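Local coordinates for protein O-ureido-L-serine synthase (PDB 3X44) that uses pyridoxal 5'-phosphate to add hydroxyurea to O-acetyl-L-serine, giving O-ureido-L-serine on the way to the antibiotic D-cycloserine, at residues 71-76 with 294-299. The protein carries 1 engineered substitution. Numbering follows the deposited sequence.
Sequences SGNVGI and GERYLS. With PUS ((E)-O-(carbamoylamino)-N-({3-hydroxy-2-methyl-5-[(phosphonooxy)methyl]pyridin-4-yl}methylidene)-L-serine), chain C.
Asn73 OD1 accepts a hydrogen bond from Arg296 NH1 at 2.9 Å, with an N-H...O angle of 154°. The oxygen lies close to the guanidinium plane, whereas the donor is tilted from the carbonyl plane, and the amide and guanidinium planes stand 55° apart. Together with the two ND2 bonds, this sets the amide flip: with OD1 turned to Arg296, Asn73 ND2 faces the cofactor and donates to the pyridine hydroxyl oxygen, PUS O3, at 2.8 Å, as well as to Asp292. Arg296 is consistent with a second-shell residue orienting Asn73, which binds the cofactor. Its chain bends at chi3 (58°), which swings the guanidinium across to the amide, and Ile76 CD1 covers one face off-centre, 3.9 Å from Arg296 NH1. The other terminal nitrogen, NH2, serves Gly39 O and a salt bridge to Glu295 of the second subunit. Tyr297 OH, hydrogen-bonded to Asp292, approaches the ring methyl PUS C2A at 3.5 Å.

Where helix 73-85 begins, Val74 N donates to PUS O at 2.8 Å and Ser71 N to PUS OT at 3.0 Å, a backbone grip on the carboxylate of the bound O-ureido-L-serine aldimine, as in the cysteine synthase family. The contact joins the start of that helix, just after strand 65-70 of the four-stranded parallel sheet, to the loop following strand 285-290 of the six-stranded sheet, with Leu104 of helix 99-107 packing against both Ile76 and Arg296.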
ATOM      1  N   SER A  71      28.718  13.185   0.663  1.00 17.81           N
ATOM      2  CA  SER A  71      28.670  13.896   1.943  1.00 18.09           C
ATOM      3  C   SER A  71      28.240  12.869   2.990  1.00 17.22           C
ATOM      4  O   SER A  71      28.089  13.193   4.171  1.00 19.48           O
ATOM      5  CB  SER A  71      27.659  15.056   1.910  1.00 14.03           C
ATOM      6  OG  SER A  71      26.339  14.610   1.639  1.00 16.37           O
ATOM      7  N   GLY A  72      28.032  11.632   2.545  1.00 16.66           N
ATOM      8  CA  GLY A  72      27.637  10.574   3.465  1.00 13.61           C
ATOM      9  C   GLY A  72      26.504   9.654   3.030  1.00 14.00           C
ATOM     10  O   GLY A  72      26.714   8.470   2.794  1.00 17.82           O
ATOM     11  N   ASN A  73      25.299  10.198   2.915  1.00 15.37           N
ATOM     12  CA  ASN A  73      24.131   9.403   2.542  1.00 14.50           C
ATOM     13  C   ASN A  73      24.266   8.650   1.225  1.00 13.47           C
ATOM     14  O   ASN A  73      23.886   7.483   1.131  1.00 14.05           O
ATOM     15  CB  ASN A  73      22.875  10.284   2.527  1.00 12.69           C
ATOM     16  CG  ASN A  73      22.337  10.556   3.930  1.00 13.57           C
ATOM     17  OD1 ASN A  73      22.468   9.721   4.824  1.00 11.44           O
ATOM     18  ND2 ASN A  73      21.727  11.725   4.124  1.00  9.27           N
ATOM     19  N   VAL A  74      24.810   9.283   0.199  1.00 14.65           N
ATOM     20  CA  VAL A  74      24.940   8.552  -1.050  1.00 15.77           C
ATOM     21  C   VAL A  74      25.920   7.395  -0.855  1.00 16.36           C
ATOM     22  O   VAL A  74      25.725   6.312  -1.399  1.00 20.56           O
ATOM     23  CB  VAL A  74      25.387   9.474  -2.196  1.00 15.20           C
ATOM     24  CG1 VAL A  74      25.952   8.660  -3.344  1.00 11.04           C
ATOM     25  CG2 VAL A  74      24.181  10.270  -2.682  1.00 15.69           C
ATOM     26  N   GLY A  75      26.959   7.623  -0.059  1.00 15.85           N
ATOM     27  CA  GLY A  75      27.919   6.566   0.217  1.00 16.60           C
ATOM     28  C   GLY A  75      27.236   5.409   0.935  1.00 17.36           C
ATOM     29  O   GLY A  75      27.467   4.244   0.617  1.00 15.98           O
ATOM     30  N   ILE A  76      26.386   5.730   1.907  1.00 17.02           N
ATOM     31  CA  ILE A  76      25.665   4.712   2.657  1.00 16.14           C
ATOM     32  C   ILE A  76      24.755   3.901   1.728  1.00 16.72           C
ATOM     33  O   ILE A  76      24.760   2.669   1.752  1.00 14.29           O
ATOM     34  CB  ILE A  76      24.808   5.354   3.778  1.00 20.14           C
ATOM     35  CG1 ILE A  76      25.720   5.896   4.875  1.00 17.55           C
ATOM     36  CG2 ILE A  76      23.858   4.332   4.373  1.00 19.01           C
ATOM     37  CD1 ILE A  76      25.022   6.839   5.848  1.00 17.75           C
ATOM     38  N   GLY A 294      17.524  11.316  11.910  1.00 16.20           N
ATOM     39  CA  GLY A 294      18.432  12.061  12.760  1.00 16.95           C
ATOM     40  C   GLY A 294      19.452  11.154  13.442  1.00 14.10           C
ATOM     41  O   GLY A 294      20.411  11.634  14.033  1.00 13.86           O
ATOM     42  N   GLU A 295      19.261   9.841  13.353  1.00 17.48           N
ATOM     43  CA  GLU A 295      20.168   8.894  14.007  1.00 16.51           C
ATOM     44  C   GLU A 295      21.631   8.886  13.543  1.00 18.89           C
ATOM     45  O   GLU A 295      22.483   8.296  14.204  1.00 18.91           O
ATOM     46  CB  GLU A 295      19.598   7.471  13.928  1.00 17.61           C
ATOM     47  CG  GLU A 295      19.766   6.675  15.235  1.00 19.63           C
ATOM     48  CD  GLU A 295      18.877   5.439  15.312  1.00 21.83           C
ATOM     49  OE1 GLU A 295      19.276   4.462  15.980  1.00 21.55           O
ATOM     50  OE2 GLU A 295      17.780   5.439  14.710  1.00 24.23           O
ATOM     51  N   ARG A 296      21.942   9.516  12.414  1.00 20.70           N
ATOM     52  CA  ARG A 296      23.343   9.552  11.993  1.00 20.41           C
ATOM     53  C   ARG A 296      23.954  10.910  12.338  1.00 20.20           C
ATOM     54  O   ARG A 296      24.961  11.322  11.763  1.00 20.30           O
ATOM     55  CB  ARG A 296      23.499   9.240  10.488  1.00 19.58           C
ATOM     56  CG  ARG A 296      22.580   9.981   9.521  1.00 15.59           C
ATOM     57  CD  ARG A 296      22.430   9.200   8.216  1.00 17.87           C
ATOM     58  NE  ARG A 296      21.902   7.852   8.441  1.00 14.87           N
ATOM     59  CZ  ARG A 296      21.353   7.083   7.499  1.00 17.26           C
ATOM     60  NH1 ARG A 296      21.249   7.515   6.245  1.00 14.05           N
ATOM     61  NH2 ARG A 296      20.895   5.874   7.817  1.00 19.15           N
ATOM     62  N   TYR A 297      23.346  11.585  13.313  1.00 19.03           N
ATOM     63  CA  TYR A 297      23.791  12.900  13.752  1.00 19.89           C
ATOM     64  C   TYR A 297      24.028  12.966  15.258  1.00 21.54           C
ATOM     65  O   TYR A 297      24.222  14.047  15.818  1.00 22.39           O
ATOM     66  CB  TYR A 297      22.750  13.951  13.353  1.00 18.39           C
ATOM     67  CG  TYR A 297      22.551  14.048  11.860  1.00 20.17           C
ATOM     68  CD1 TYR A 297      23.263  14.981  11.106  1.00 18.66           C
ATOM     69  CD2 TYR A 297      21.675  13.190  11.198  1.00 16.82           C
ATOM     70  CE1 TYR A 297      23.111  15.057   9.729  1.00 20.57           C
ATOM     71  CE2 TYR A 297      21.518  13.257   9.828  1.00 19.35           C
ATOM     72  CZ  TYR A 297      22.237  14.193   9.092  1.00 20.12           C
ATOM     73  OH  TYR A 297      22.075  14.264   7.725  1.00 15.31           O
ATOM     74  N   LEU A 298      24.015  11.807  15.910  1.00 21.16           N
ATOM     75  CA  LEU A 298      24.224  11.736  17.346  1.00 22.17           C
ATOM     76  C   LEU A 298      25.510  12.433  17.775  1.00 21.17           C
ATOM     77  O   LEU A 298      25.575  13.014  18.856  1.00 21.32           O
ATOM     78  CB  LEU A 298      24.282  10.276  17.805  1.00 22.05           C
ATOM     79  CG  LEU A 298      22.996   9.452  17.876  1.00 26.06           C
ATOM     80  CD1 LEU A 298      23.156   8.396  18.953  1.00 23.63           C
ATOM     81  CD2 LEU A 298      21.809  10.338  18.173  1.00 26.41           C
ATOM     82  N   SER A 299      26.526  12.362  16.920  1.00 18.30           N
ATOM     83  CA  SER A 299      27.828  12.953  17.200  1.00 17.38           C
ATOM     84  C   SER A 299      27.982  14.363  16.654  1.00 19.16           C
ATOM     85  O   SER A 299      29.074  14.921  16.690  1.00 24.58           O
ATOM     86  CB  SER A 299      28.930  12.084  16.598  1.00 19.32           C
ATOM     87  OG  SER A 299      28.983  12.254  15.188  1.00 18.20           O
TER
HETATM   88  N   PUS C 400      23.460  13.979  -0.225  1.00 20.82           N
HETATM   89  CA  PUS C 400      24.420  13.574  -1.330  1.00 22.23           C
HETATM   90  CB  PUS C 400      25.136  14.821  -1.959  1.00 21.18           C
HETATM   91  OG  PUS C 400      25.901  15.560  -0.903  1.00 24.28           O
HETATM   92  ND  PUS C 400      27.082  16.184  -1.457  1.00 25.49           N
HETATM   93  CE  PUS C 400      27.255  17.518  -1.326  1.00 24.50           C
HETATM   94  NZ2 PUS C 400      26.205  18.314  -1.055  1.00 23.66           N
HETATM   95  OZ1 PUS C 400      28.339  17.993  -1.452  1.00 25.91           O
HETATM   96  C   PUS C 400      25.476  12.614  -0.740  1.00 22.51           C
HETATM   97  O   PUS C 400      25.229  12.017   0.271  1.00 22.53           O
HETATM   98  OT  PUS C 400      26.540  12.463  -1.292  1.00 22.02           O
HETATM   99  C2  PUS C 400      20.752  15.328   3.036  1.00 15.85           C
HETATM  100  C3  PUS C 400      21.598  14.743   1.978  1.00 15.79           C
HETATM  101  C4  PUS C 400      21.491  15.270   0.613  1.00 17.56           C
HETATM  102  C5  PUS C 400      20.525  16.342   0.343  1.00 19.05           C
HETATM  103  C6  PUS C 400      19.718  16.853   1.462  1.00 16.00           C
HETATM  104  C2A PUS C 400      20.864  14.842   4.453  1.00 16.63           C
HETATM  105  C4A PUS C 400      22.461  14.844  -0.467  1.00 19.39           C
HETATM  106  C5A PUS C 400      20.356  16.927  -1.051  1.00 15.90           C
HETATM  107  N1  PUS C 400      19.866  16.340   2.732  1.00 18.81           N
HETATM  108  O3  PUS C 400      22.406  13.702   2.256  1.00 17.29           O
HETATM  109  O1P PUS C 400      21.295  15.664  -3.664  1.00 16.14           O
HETATM  110  O2P PUS C 400      18.994  15.464  -4.169  1.00 15.48           O
HETATM  111  O3P PUS C 400      19.921  17.606  -3.715  1.00 17.15           O
HETATM  112  O4P PUS C 400      19.655  15.985  -1.928  1.00 16.71           O
HETATM  113  P   PUS C 400      19.972  16.184  -3.372  1.00 17.48           P